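Local coordinates for protein glycosyl hydrolase, family 38 (Enterococcus faecalis, PDB 5KBP) that probably hydrolyses alpha-mannosidic bonds in carbohydrates, as a metal-dependent alpha-mannosidase of glycoside hydrolase family 38, at residues Phe126-Gly131 / His351-Ile356; Ile91-Phe96 / Glu101-Asn106; Trp17-Tyr22 / Gln57-Asp62; Ser301-Leu306 / Gly569-Phe574. All blocks are in the same frame, centred on the assembly; numbering follows the deposited sequence.

Contact 1: Phe126-Gly131 / His351-Ile356; sequences FPDTFG and HPHDSI
D128 and F130 meet H353 in a region that, as in other family 38 mannosidases, probably lines the active site. The loop after strand 124-126 belongs to the family's N-terminal domain range. The short helix 353-356 belongs to the middle domain range, and P352 is its N-cap residue. F130 and H353 form an offset edge-to-face pair, with the edge of the imidazole toward the phenyl face. The ring centroids are 5.6 Å apart. The planes stand at 84°. CZ of F130 and CD2 of H353 approach to 3.9 Å. H353 has its CG between the backbone N and the carbonyl carbon (chi1 58°), which turns the imidazole to the 126-131 loop. D128 reaches the same imidazole with OD2, crossing H353 at about a right angle. This OD2 is 3.7 Å from NE2 of H353, and D18 also brings its OD1 close to that NE2. Two acids and a histidine thus gather at one point, consistent with the metal site of family 38 relatives, although no metal is modelled here. The other oxygen of D128, OD1, is held by a salt bridge to NE of R152, which fixes the carboxylate from outside the contact. In the facing loop F130 centres an inverse gamma turn, with a weak bond of 2.9 Å from G131 N to T129 O.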
loop_
_atom_site.group_PDB
_atom_site.type_symbol
_atom_site.label_atom_id
_atom_site.label_comp_id
_atom_site.label_asym_id
_atom_site.label_seq_id
_atom_site.Cartn_x
_atom_site.Cartn_y
_atom_site.Cartn_z
ATOM N N PHE A 126 22.501 14.234 9.545
ATOM C CA PHE A 126 21.480 15.049 8.883
ATOM C C PHE A 126 22.044 15.644 7.596
ATOM O O PHE A 126 22.097 16.866 7.434
ATOM C CB PHE A 126 20.982 16.154 9.812
ATOM C CG PHE A 126 20.507 15.662 11.147
ATOM C CD1 PHE A 126 19.196 15.257 11.324
ATOM C CD2 PHE A 126 21.371 15.616 12.230
ATOM C CE1 PHE A 126 18.754 14.808 12.550
ATOM C CE2 PHE A 126 20.934 15.168 13.461
ATOM C CZ PHE A 126 19.624 14.764 13.619
ATOM N N PRO A 127 22.454 14.803 6.643
ATOM C CA PRO A 127 23.171 15.337 5.474
ATOM C C PRO A 127 22.301 16.172 4.551
ATOM O O PRO A 127 22.819 17.083 3.893
ATOM C CB PRO A 127 23.683 14.072 4.775
ATOM C CG PRO A 127 22.678 13.033 5.127
ATOM C CD PRO A 127 22.215 13.353 6.526
ATOM N N ASP A 128 20.995 15.903 4.486
ATOM C CA ASP A 128 20.120 16.580 3.538
ATOM C C ASP A 128 18.827 17.064 4.189
ATOM O O ASP A 128 17.842 17.309 3.487
ATOM C CB ASP A 128 19.806 15.658 2.355
ATOM C CG ASP A 128 19.399 16.420 1.113
ATOM O OD1 ASP A 128 19.798 17.596 0.982
ATOM O OD2 ASP A 128 18.682 15.843 0.268
ATOM N N THR A 129 18.812 17.213 5.512
ATOM C CA THR A 129 17.593 17.605 6.208
ATOM C C THR A 129 17.257 19.063 5.912
ATOM O O THR A 129 18.114 19.946 6.023
ATOM C CB THR A 129 17.749 17.394 7.714
ATOM O OG1 THR A 129 18.210 16.060 7.967
ATOM C CG2 THR A 129 16.418 17.602 8.423
ATOM N N PHE A 130 16.005 19.313 5.533
ATOM C CA PHE A 130 15.536 20.658 5.198
ATOM C C PHE A 130 15.305 21.418 6.498
ATOM O O PHE A 130 14.193 21.468 7.027
ATOM C CB PHE A 130 14.264 20.599 4.359
ATOM C CG PHE A 130 14.363 19.701 3.154
ATOM C CD1 PHE A 130 15.571 19.507 2.503
ATOM C CD2 PHE A 130 13.238 19.051 2.672
ATOM C CE1 PHE A 130 15.655 18.678 1.398
ATOM C CE2 PHE A 130 13.315 18.227 1.568
ATOM C CZ PHE A 130 14.525 18.040 0.930
ATOM N N GLY A 131 16.369 22.019 7.021
ATOM C CA GLY A 131 16.281 22.718 8.288
ATOM C C GLY A 131 16.401 21.777 9.468
ATOM O O GLY A 131 15.838 20.679 9.454
ATOM N N HIS A 351 8.449 8.464 7.202
ATOM C CA HIS A 351 9.156 9.628 7.721
ATOM C C HIS A 351 10.483 9.984 7.042
ATOM O O HIS A 351 11.076 10.998 7.428
ATOM C CB HIS A 351 9.400 9.443 9.218
ATOM C CG HIS A 351 8.166 9.606 10.050
ATOM N ND1 HIS A 351 8.143 9.359 11.407
ATOM C CD2 HIS A 351 6.915 10.000 9.717
ATOM C CE1 HIS A 351 6.928 9.590 11.872
ATOM N NE2 HIS A 351 6.163 9.982 10.867
ATOM N N PRO A 352 11.009 9.225 6.067
ATOM C CA PRO A 352 12.123 9.772 5.280
ATOM C C PRO A 352 11.720 11.090 4.636
ATOM O O PRO A 352 10.573 11.271 4.223
ATOM C CB PRO A 352 12.392 8.684 4.238
ATOM C CG PRO A 352 12.027 7.439 4.932
ATOM C CD PRO A 352 10.824 7.789 5.770
ATOM N N HIS A 353 12.678 12.021 4.566
ATOM C CA HIS A 353 12.336 13.405 4.241
ATOM C C HIS A 353 11.619 13.511 2.900
ATOM O O HIS A 353 10.639 14.251 2.776
ATOM C CB HIS A 353 13.587 14.288 4.268
ATOM C CG HIS A 353 14.667 13.853 3.327
ATOM N ND1 HIS A 353 15.517 12.804 3.605
ATOM C CD2 HIS A 353 15.049 14.338 2.123
ATOM C CE1 HIS A 353 16.369 12.655 2.606
ATOM N NE2 HIS A 353 16.107 13.574 1.695
ATOM N N ASP A 354 12.064 12.759 1.893
ATOM C CA ASP A 354 11.373 12.791 0.608
ATOM C C ASP A 354 9.965 12.213 0.688
ATOM O O ASP A 354 9.119 12.556 -0.145
ATOM C CB ASP A 354 12.187 12.048 -0.449
ATOM C CG ASP A 354 13.438 12.802 -0.850
ATOM O OD1 ASP A 354 13.500 14.024 -0.601
ATOM O OD2 ASP A 354 14.355 12.177 -1.422
ATOM N N SER A 355 9.691 11.358 1.674
ATOM C CA SER A 355 8.351 10.802 1.829
ATOM C C SER A 355 7.403 11.807 2.477
ATOM O O SER A 355 6.403 12.214 1.875
ATOM C CB SER A 355 8.410 9.513 2.654
ATOM O OG SER A 355 9.137 8.502 1.977
ATOM N N ILE A 356 7.716 12.228 3.705
ATOM C CA ILE A 356 6.779 13.037 4.478
ATOM C C ILE A 356 6.679 14.456 3.925
ATOM O O ILE A 356 5.637 15.108 4.065
ATOM C CB ILE A 356 7.174 13.027 5.967
ATOM C CG1 ILE A 356 6.102 13.711 6.819
ATOM C CG2 ILE A 356 8.538 13.676 6.169
ATOM C CD1 ILE A 356 4.744 13.041 6.745
#

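Contact 2: Ile91-Phe96 / Glu101-Asn106; sequences ILQDDF and ESNVRN
N106 grips the backbone of I91 with both ends of its amide. The amide pairs with both N and O of I91, as a neighbouring backbone strand would, and links the loop 91-96 to helix 100-117 in the N-terminal domain range of the family. I91 N donates to OD1 of N106 at 2.9 Å. The bond is nearly straight, at 168°, and lies in the carbonyl plane on a lone pair. N106 ND2 returns a bond to O of I91, also 2.9 Å long. Here the donor is tilted 22° from the carbonyl plane. CG of N106 stands anti to its backbone N (chi1 -173°), which carries the amide out from the helix to I91. The aliphatic branch of I91 adds packing, with CG1 3.5 Å from OD1 of N106. One turn earlier in the helix, N103 OD1 accepts from NE2 of Q93 at 3.2 Å, and the two amide planes are well turned from each other. The Q93 chain bends at chi2 to bring its amide there. N103 ND2 has a weak bond to O of S99, near the start of the helix. Further out, L92 and H353 are joined by a backbone bond, which links the loop to the neighbouring helix 353-356. On the N106 side, OD1 takes a second, weak bond from Y90 N, next to the one from I91 N.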
loop_
_atom_site.group_PDB
_atom_site.type_symbol
_atom_site.label_atom_id
_atom_site.label_comp_id
_atom_site.label_asym_id
_atom_site.label_seq_id
_atom_site.Cartn_x
_atom_site.Cartn_y
_atom_site.Cartn_z
ATOM N N ILE A 91 15.752 5.697 10.207
ATOM C CA ILE A 91 15.613 6.342 8.908
ATOM C C ILE A 91 16.152 7.762 9.023
ATOM O O ILE A 91 16.363 8.286 10.118
ATOM C CB ILE A 91 14.151 6.351 8.409
ATOM C CG1 ILE A 91 13.196 6.781 9.530
ATOM C CG2 ILE A 91 13.758 4.985 7.872
ATOM C CD1 ILE A 91 12.897 8.265 9.564
ATOM N N LEU A 92 16.378 8.382 7.868
ATOM C CA LEU A 92 16.772 9.785 7.796
ATOM C C LEU A 92 15.511 10.614 7.585
ATOM O O LEU A 92 14.944 10.623 6.488
ATOM C CB LEU A 92 17.779 10.015 6.673
ATOM C CG LEU A 92 19.091 9.234 6.746
ATOM C CD1 LEU A 92 20.068 9.753 5.700
ATOM C CD2 LEU A 92 19.689 9.302 8.144
ATOM N N GLN A 93 15.077 11.310 8.628
ATOM C CA GLN A 93 13.772 11.950 8.648
ATOM C C GLN A 93 13.865 13.427 8.285
ATOM O O GLN A 93 14.946 14.007 8.173
ATOM C CB GLN A 93 13.126 11.805 10.031
ATOM C CG GLN A 93 13.638 12.804 11.066
ATOM C CD GLN A 93 14.992 12.433 11.642
ATOM O OE1 GLN A 93 15.700 11.581 11.104
ATOM N NE2 GLN A 93 15.356 13.071 12.749
ATOM N N ASP A 94 12.694 14.030 8.099
ATOM C CA ASP A 94 12.555 15.477 8.129
ATOM C C ASP A 94 12.307 15.899 9.571
ATOM O O ASP A 94 11.431 15.343 10.242
ATOM C CB ASP A 94 11.411 15.945 7.231
ATOM C CG ASP A 94 11.257 17.456 7.227
ATOM O OD1 ASP A 94 10.598 17.990 8.144
ATOM O OD2 ASP A 94 11.803 18.108 6.314
ATOM N N ASP A 95 13.079 16.877 10.043
ATOM C CA ASP A 95 13.049 17.223 11.461
ATOM C C ASP A 95 11.704 17.811 11.871
ATOM O O ASP A 95 11.071 17.336 12.819
ATOM C CB ASP A 95 14.185 18.193 11.787
ATOM C CG ASP A 95 15.496 17.482 12.063
ATOM O OD1 ASP A 95 15.467 16.252 12.282
ATOM O OD2 ASP A 95 16.552 18.149 12.071
ATOM N N PHE A 96 11.244 18.842 11.160
ATOM C CA PHE A 96 10.090 19.608 11.612
ATOM C C PHE A 96 8.754 18.956 11.281
ATOM O O PHE A 96 7.756 19.263 11.942
ATOM C CB PHE A 96 10.129 21.015 11.011
ATOM C CG PHE A 96 11.279 21.851 11.496
ATOM C CD1 PHE A 96 11.285 22.361 12.785
ATOM C CD2 PHE A 96 12.348 22.135 10.663
ATOM C CE1 PHE A 96 12.339 23.132 13.237
ATOM C CE2 PHE A 96 13.407 22.908 11.108
ATOM C CZ PHE A 96 13.400 23.406 12.397
ATOM N N GLU A 101 8.037 12.991 19.567
ATOM C CA GLU A 101 8.320 11.611 19.945
ATOM C C GLU A 101 8.835 10.803 18.762
ATOM O O GLU A 101 9.714 9.950 18.929
ATOM C CB GLU A 101 7.071 10.960 20.536
ATOM C CG GLU A 101 6.785 11.375 21.966
ATOM C CD GLU A 101 7.864 10.912 22.926
ATOM O OE1 GLU A 101 8.390 9.794 22.739
ATOM O OE2 GLU A 101 8.189 11.668 23.865
ATOM N N SER A 102 8.305 11.053 17.562
ATOM C CA SER A 102 8.759 10.314 16.385
ATOM C C SER A 102 10.250 10.515 16.144
ATOM O O SER A 102 10.943 9.593 15.696
ATOM C CB SER A 102 7.958 10.737 15.156
ATOM O OG SER A 102 6.607 10.331 15.269
ATOM N N ASN A 103 10.763 11.712 16.437
ATOM C CA ASN A 103 12.202 11.935 16.359
ATOM C C ASN A 103 12.944 11.084 17.378
ATOM O O ASN A 103 14.035 10.575 17.095
ATOM C CB ASN A 103 12.513 13.416 16.568
ATOM C CG ASN A 103 12.162 14.258 15.359
ATOM O OD1 ASN A 103 12.845 14.203 14.336
ATOM N ND2 ASN A 103 11.103 15.051 15.471
ATOM N N VAL A 104 12.371 10.919 18.571
ATOM C CA VAL A 104 13.010 10.110 19.604
ATOM C C VAL A 104 12.897 8.626 19.276
ATOM O O VAL A 104 13.859 7.867 19.446
ATOM C CB VAL A 104 12.406 10.443 20.982
ATOM C CG1 VAL A 104 12.724 9.350 21.990
ATOM C CG2 VAL A 104 12.922 11.790 21.475
ATOM N N ARG A 105 11.729 8.186 18.794
ATOM C CA ARG A 105 11.576 6.784 18.418
ATOM C C ARG A 105 12.521 6.404 17.289
ATOM O O ARG A 105 12.945 5.246 17.197
ATOM C CB ARG A 105 10.132 6.492 18.008
ATOM C CG ARG A 105 9.086 6.945 19.012
ATOM C CD ARG A 105 9.423 6.499 20.425
ATOM N NE ARG A 105 8.523 7.092 21.409
ATOM C CZ ARG A 105 7.374 6.547 21.795
ATOM N NH1 ARG A 105 6.617 7.157 22.697
ATOM N NH2 ARG A 105 6.981 5.390 21.280
ATOM N N ASN A 106 12.858 7.358 16.418
ATOM C CA ASN A 106 13.837 7.095 15.371
ATOM C C ASN A 106 15.201 6.775 15.969
ATOM O O ASN A 106 15.915 5.897 15.473
ATOM C CB ASN A 106 13.928 8.296 14.428
ATOM C CG ASN A 106 14.796 8.021 13.216
ATOM O OD1 ASN A 106 14.799 6.914 12.679
ATOM N ND2 ASN A 106 15.542 9.030 12.782
#

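Contact 3: Trp17-Tyr22 / Gln57-Asp62; sequences WDREWY and QTIILD
R19 lays its guanidinium against the end of I59, and Q57 separately reaches the backbone of W17. The contact joins two parts of the N-terminal domain range: the loop that follows strand 7-13, and helix 59-65 with the residues leading into it. The loop carries the sequence WDREW at 17-21, in a region that probably lines the active site, as in family 38 relatives. The side chains of R19 and I59 cross at about a right angle. CD1 of I59 sits over one face of the guanidinium, 3.5 Å from NE of R19 and 3.8 Å from its CZ. R19 is extended from CG to NE, and its CG is anti to the backbone N (chi1 -164°). The chain therefore runs straight out to the helix. Its charge is answered outside the contact by a salt bridge from NE to D63. Q57 is also extended beyond CG. Its NE2 donates to O of W17 at 3.2 Å. The acceptor lies close to the amide plane of Q57, but the donor is tilted 28° from the carbonyl plane of W17. D55 supports this corner: its OD2 accepts from both Q57 NE2 and W17 N. The indole of W17 turns away to meet H235 edge-to-face. What W17 leaves on this side is its CB, 4.4 Å from CD1 of I60.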
loop_
_atom_site.group_PDB
_atom_site.type_symbol
_atom_site.label_atom_id
_atom_site.label_comp_id
_atom_site.label_asym_id
_atom_site.label_seq_id
_atom_site.Cartn_x
_atom_site.Cartn_y
_atom_site.Cartn_z
ATOM N N TRP A 17 21.074 7.516 0.450
ATOM C CA TRP A 17 20.060 6.689 -0.196
ATOM C C TRP A 17 18.665 7.144 0.225
ATOM O O TRP A 17 18.137 6.716 1.254
ATOM C CB TRP A 17 20.269 5.221 0.126
ATOM C CG TRP A 17 19.512 4.355 -0.803
ATOM C CD1 TRP A 17 18.275 3.817 -0.602
ATOM C CD2 TRP A 17 19.919 3.953 -2.114
ATOM N NE1 TRP A 17 17.895 3.088 -1.701
ATOM C CE2 TRP A 17 18.888 3.157 -2.644
ATOM C CE3 TRP A 17 21.062 4.182 -2.888
ATOM C CZ2 TRP A 17 18.962 2.590 -3.912
ATOM C CZ3 TRP A 17 21.134 3.615 -4.147
ATOM C CH2 TRP A 17 20.091 2.829 -4.645
ATOM N N ASP A 18 18.065 8.006 -0.591
ATOM C CA ASP A 18 16.652 8.318 -0.435
ATOM C C ASP A 18 15.831 7.071 -0.733
ATOM O O ASP A 18 15.878 6.538 -1.847
ATOM C CB ASP A 18 16.257 9.466 -1.365
ATOM C CG ASP A 18 17.088 10.713 -1.131
ATOM O OD1 ASP A 18 16.795 11.446 -0.165
ATOM O OD2 ASP A 18 18.027 10.962 -1.914
ATOM N N ARG A 19 15.089 6.600 0.273
ATOM C CA ARG A 19 14.405 5.315 0.161
ATOM C C ARG A 19 13.390 5.320 -0.976
ATOM O O ARG A 19 13.214 4.309 -1.669
ATOM C CB ARG A 19 13.732 4.974 1.491
ATOM C CG ARG A 19 13.308 3.525 1.635
ATOM C CD ARG A 19 13.038 3.194 3.094
ATOM N NE ARG A 19 12.602 1.814 3.278
ATOM C CZ ARG A 19 11.331 1.428 3.288
ATOM N NH1 ARG A 19 10.362 2.320 3.125
ATOM N NH2 ARG A 19 11.026 0.150 3.464
ATOM N N GLU A 20 12.716 6.447 -1.186
ATOM C CA GLU A 20 11.774 6.596 -2.287
ATOM C C GLU A 20 11.710 8.067 -2.664
ATOM O O GLU A 20 11.599 8.928 -1.786
ATOM C CB GLU A 20 10.387 6.068 -1.904
ATOM C CG GLU A 20 9.959 6.421 -0.490
ATOM C CD GLU A 20 8.714 5.673 -0.055
ATOM O OE1 GLU A 20 8.136 6.034 0.992
ATOM O OE2 GLU A 20 8.313 4.724 -0.760
ATOM N N TRP A 21 11.786 8.349 -3.965
ATOM C CA TRP A 21 11.816 9.729 -4.435
ATOM C C TRP A 21 11.209 9.858 -5.829
ATOM O O TRP A 21 9.985 9.805 -5.983
ATOM C CB TRP A 21 13.253 10.259 -4.428
ATOM C CG TRP A 21 13.352 11.745 -4.608
ATOM C CD1 TRP A 21 12.333 12.650 -4.544
ATOM C CD2 TRP A 21 14.539 12.497 -4.887
ATOM N NE1 TRP A 21 12.812 13.919 -4.764
ATOM C CE2 TRP A 21 14.163 13.852 -4.975
ATOM C CE3 TRP A 21 15.883 12.157 -5.067
ATOM C CZ2 TRP A 21 15.084 14.865 -5.239
ATOM C CZ3 TRP A 21 16.793 13.163 -5.328
ATOM C CH2 TRP A 21 16.390 14.501 -5.411
ATOM N N TYR A 22 12.054 10.037 -6.847
ATOM C CA TYR A 22 11.572 10.268 -8.204
ATOM C C TYR A 22 11.183 8.986 -8.927
ATOM O O TYR A 22 10.579 9.059 -10.002
ATOM C CB TYR A 22 12.626 11.023 -9.024
ATOM C CG TYR A 22 14.003 10.395 -9.023
ATOM C CD1 TYR A 22 14.928 10.705 -8.035
ATOM C CD2 TYR A 22 14.385 9.508 -10.022
ATOM C CE1 TYR A 22 16.190 10.140 -8.033
ATOM C CE2 TYR A 22 15.648 8.936 -10.026
ATOM C CZ TYR A 22 16.545 9.258 -9.029
ATOM O OH TYR A 22 17.801 8.698 -9.025
ATOM N N GLN A 57 21.358 5.172 8.600
ATOM C CA GLN A 57 20.050 4.565 8.810
ATOM C C GLN A 57 20.177 3.049 8.791
ATOM O O GLN A 57 20.805 2.487 7.888
ATOM C CB GLN A 57 19.057 5.032 7.740
ATOM C CG GLN A 57 19.646 5.079 6.341
ATOM C CD GLN A 57 18.619 5.435 5.288
ATOM O OE1 GLN A 57 17.440 5.109 5.417
ATOM N NE2 GLN A 57 19.061 6.115 4.237
ATOM N N THR A 58 19.575 2.393 9.783
ATOM C CA THR A 58 19.639 0.940 9.900
ATOM C C THR A 58 18.613 0.223 9.030
ATOM O O THR A 58 18.740 -0.991 8.830
ATOM C CB THR A 58 19.438 0.518 11.358
ATOM O OG1 THR A 58 18.139 0.931 11.798
ATOM C CG2 THR A 58 20.492 1.153 12.254
ATOM N N ILE A 59 17.604 0.932 8.511
ATOM C CA ILE A 59 16.576 0.279 7.706
ATOM C C ILE A 59 17.140 -0.256 6.395
ATOM O O ILE A 59 16.512 -1.109 5.759
ATOM C CB ILE A 59 15.404 1.246 7.441
ATOM C CG1 ILE A 59 14.138 0.467 7.075
ATOM C CG2 ILE A 59 15.758 2.231 6.337
ATOM C CD1 ILE A 59 12.950 1.349 6.758
ATOM N N ILE A 60 18.315 0.221 5.975
ATOM C CA ILE A 60 18.948 -0.304 4.768
ATOM C C ILE A 60 19.271 -1.782 4.941
ATOM O O ILE A 60 19.118 -2.582 4.010
ATOM C CB ILE A 60 20.204 0.521 4.426
ATOM C CG1 ILE A 60 19.815 1.954 4.053
ATOM C CG2 ILE A 60 21.000 -0.135 3.303
ATOM C CD1 ILE A 60 20.995 2.837 3.709
ATOM N N LEU A 61 19.710 -2.170 6.142
ATOM C CA LEU A 61 19.962 -3.582 6.417
ATOM C C LEU A 61 18.679 -4.397 6.308
ATOM O O LEU A 61 18.678 -5.496 5.739
ATOM C CB LEU A 61 20.578 -3.740 7.808
ATOM C CG LEU A 61 21.858 -2.957 8.108
ATOM C CD1 LEU A 61 22.164 -2.991 9.594
ATOM C CD2 LEU A 61 23.022 -3.524 7.315
ATOM N N ASP A 62 17.575 -3.874 6.846
ATOM C CA ASP A 62 16.304 -4.589 6.782
ATOM C C ASP A 62 15.798 -4.694 5.349
ATOM O O ASP A 62 15.336 -5.760 4.926
ATOM C CB ASP A 62 15.267 -3.894 7.666
ATOM C CG ASP A 62 15.655 -3.897 9.130
ATOM O OD1 ASP A 62 16.410 -4.801 9.542
ATOM O OD2 ASP A 62 15.203 -2.997 9.869
#

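Contact 4: Ser301-Leu306 / Gly569-Phe574; sequences SARVYL and GNEYIF
A buried salt bridge between R303 and E571 joins the start of helix 304-332, in the middle domain range, to a loop of the C-terminal domain range. R303 approaches side-on and puts two nitrogens on one oxygen. NE is 2.8 Å from OE1 of E571, and NH2 is 3.0 Å from the same atom. The two donors come from opposite faces of the carboxylate plane. OE1 lies near the guanidinium plane, but the two flat groups stand 74° apart. R303 is extended from CG to NE and E571 beyond CG, which carries the charged groups to each other between the two backbones. NH1 of R303 bonds to OH of Y305 at 2.8 Å, and NH2 has a second acid partner in D362. These bonds on three nitrogens hold the guanidinium against rotation. The methyl of A302 packs on the backbone of E571, with CB 3.3 Å from O of E571. The loop gets its shape from N570. OD1 of N570 accepts from Y572 N at 2.9 Å and from I573 N at 2.7 Å, so E571 sits within the curve. The first of these bonds closes an Asx turn and the second an Asx motif, here placed at an interdomain salt bridge.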
loop_
_atom_site.group_PDB
_atom_site.type_symbol
_atom_site.label_atom_id
_atom_site.label_comp_id
_atom_site.label_asym_id
_atom_site.label_seq_id
_atom_site.Cartn_x
_atom_site.Cartn_y
_atom_site.Cartn_z
ATOM N N SER A 301 3.410 22.207 3.361
ATOM C CA SER A 301 2.052 22.315 2.845
ATOM C C SER A 301 1.799 21.423 1.636
ATOM O O SER A 301 0.648 21.316 1.197
ATOM C CB SER A 301 1.736 23.771 2.475
ATOM O OG SER A 301 2.577 24.230 1.431
ATOM N N ALA A 302 2.834 20.791 1.090
ATOM C CA ALA A 302 2.657 19.897 -0.045
ATOM C C ALA A 302 1.962 18.616 0.396
ATOM O O ALA A 302 2.369 17.987 1.377
ATOM C CB ALA A 302 4.008 19.575 -0.679
ATOM N N ARG A 303 0.918 18.228 -0.337
ATOM C CA ARG A 303 0.130 17.028 -0.053
ATOM C C ARG A 303 -0.271 16.976 1.424
ATOM O O ARG A 303 0.219 16.165 2.210
ATOM C CB ARG A 303 0.899 15.767 -0.458
ATOM C CG ARG A 303 1.303 15.715 -1.923
ATOM C CD ARG A 303 2.095 14.451 -2.217
ATOM N NE ARG A 303 2.551 14.375 -3.602
ATOM C CZ ARG A 303 1.947 13.670 -4.554
ATOM N NH1 ARG A 303 0.852 12.973 -4.278
ATOM N NH2 ARG A 303 2.442 13.658 -5.784
ATOM N N VAL A 304 -1.193 17.875 1.775
ATOM C CA VAL A 304 -1.563 18.069 3.176
ATOM C C VAL A 304 -2.170 16.803 3.771
ATOM O O VAL A 304 -2.095 16.582 4.987
ATOM C CB VAL A 304 -2.516 19.275 3.305
ATOM C CG1 VAL A 304 -3.811 19.021 2.545
ATOM C CG2 VAL A 304 -2.791 19.597 4.769
ATOM N N TYR A 305 -2.764 15.947 2.935
ATOM C CA TYR A 305 -3.363 14.717 3.446
ATOM C C TYR A 305 -2.319 13.802 4.073
ATOM O O TYR A 305 -2.632 13.052 5.004
ATOM C CB TYR A 305 -4.116 13.991 2.331
ATOM C CG TYR A 305 -3.264 13.598 1.144
ATOM C CD1 TYR A 305 -3.094 14.463 0.070
ATOM C CD2 TYR A 305 -2.641 12.356 1.088
ATOM C CE1 TYR A 305 -2.322 14.107 -1.020
ATOM C CE2 TYR A 305 -1.867 11.993 0.002
ATOM C CZ TYR A 305 -1.712 12.872 -1.049
ATOM O OH TYR A 305 -0.943 12.514 -2.133
ATOM N N LEU A 306 -1.080 13.847 3.578
ATOM C CA LEU A 306 0.001 13.108 4.222
ATOM C C LEU A 306 0.254 13.634 5.629
ATOM O O LEU A 306 0.408 12.858 6.579
ATOM C CB LEU A 306 1.276 13.201 3.382
ATOM C CG LEU A 306 1.278 12.574 1.989
ATOM C CD1 LEU A 306 2.569 12.914 1.267
ATOM C CD2 LEU A 306 1.094 11.070 2.072
ATOM N N GLY A 569 4.664 26.737 -8.668
ATOM C CA GLY A 569 5.924 26.186 -8.214
ATOM C C GLY A 569 5.988 24.679 -8.353
ATOM O O GLY A 569 5.721 24.132 -9.428
ATOM N N ASN A 570 6.341 23.996 -7.268
ATOM C CA ASN A 570 6.443 22.543 -7.262
ATOM C C ASN A 570 6.160 22.045 -5.849
ATOM O O ASN A 570 5.741 22.809 -4.974
ATOM C CB ASN A 570 7.819 22.101 -7.778
ATOM C CG ASN A 570 8.961 22.841 -7.106
ATOM O OD1 ASN A 570 8.958 23.041 -5.891
ATOM N ND2 ASN A 570 9.940 23.261 -7.898
ATOM N N GLU A 571 6.396 20.750 -5.623
ATOM C CA GLU A 571 6.174 20.173 -4.302
ATOM C C GLU A 571 7.136 20.727 -3.260
ATOM O O GLU A 571 6.869 20.601 -2.059
ATOM C CB GLU A 571 6.290 18.651 -4.368
ATOM C CG GLU A 571 5.382 18.016 -5.411
ATOM C CD GLU A 571 5.368 16.502 -5.339
ATOM O OE1 GLU A 571 4.279 15.923 -5.138
ATOM O OE2 GLU A 571 6.447 15.890 -5.474
ATOM N N TYR A 572 8.240 21.339 -3.685
ATOM C CA TYR A 572 9.204 21.921 -2.760
ATOM C C TYR A 572 8.905 23.378 -2.433
ATOM O O TYR A 572 9.041 23.793 -1.276
ATOM C CB TYR A 572 10.619 21.831 -3.339
ATOM C CG TYR A 572 11.222 20.446 -3.365
ATOM C CD1 TYR A 572 11.926 19.955 -2.275
ATOM C CD2 TYR A 572 11.111 19.640 -4.491
ATOM C CE1 TYR A 572 12.490 18.692 -2.296
ATOM C CE2 TYR A 572 11.673 18.376 -4.522
ATOM C CZ TYR A 572 12.362 17.906 -3.423
ATOM O OH TYR A 572 12.921 16.648 -3.450
ATOM N N ILE A 573 8.514 24.168 -3.431
ATOM C CA ILE A 573 8.521 25.621 -3.332
ATOM C C ILE A 573 7.196 26.179 -3.835
ATOM O O ILE A 573 6.667 25.732 -4.859
ATOM C CB ILE A 573 9.699 26.226 -4.127
ATOM C CG1 ILE A 573 11.027 25.652 -3.625
ATOM C CG2 ILE A 573 9.701 27.746 -4.024
ATOM C CD1 ILE A 573 12.240 26.160 -4.365
ATOM N N PHE A 574 6.663 27.156 -3.105
ATOM C CA PHE A 574 5.507 27.925 -3.541
ATOM C C PHE A 574 5.974 29.159 -4.299
ATOM O O PHE A 574 6.949 29.808 -3.908
ATOM C CB PHE A 574 4.648 28.338 -2.342
ATOM C CG PHE A 574 3.642 29.417 -2.650
ATOM C CD1 PHE A 574 2.404 29.098 -3.182
ATOM C CD2 PHE A 574 3.926 30.751 -2.388
ATOM C CE1 PHE A 574 1.474 30.084 -3.461
ATOM C CE2 PHE A 574 2.997 31.743 -2.665
ATOM C CZ PHE A 574 1.770 31.408 -3.202
#

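In the fold
Along the chain, contact 3 closes first, then contact 2, and both close before contact 1 opens. Contacts 2 and 3 lie wholly in the N-terminal domain range. Contact 1 joins that range to the middle domain range, and contact 4 joins the middle to the C-terminal range. The segments of contacts 1 and 4 alternate along the chain. Contact 1 is the hub: its centre is about 9 Å from that of contact 2, 12 Å from contact 3 and 14 Å from contact 4, and it touches all three. Contacts 2 and 4 do not touch. Y572 packs on F130 and its OH makes a weak hydrogen bond with W21 NE1, so three domain ranges converge around the probable active-site region.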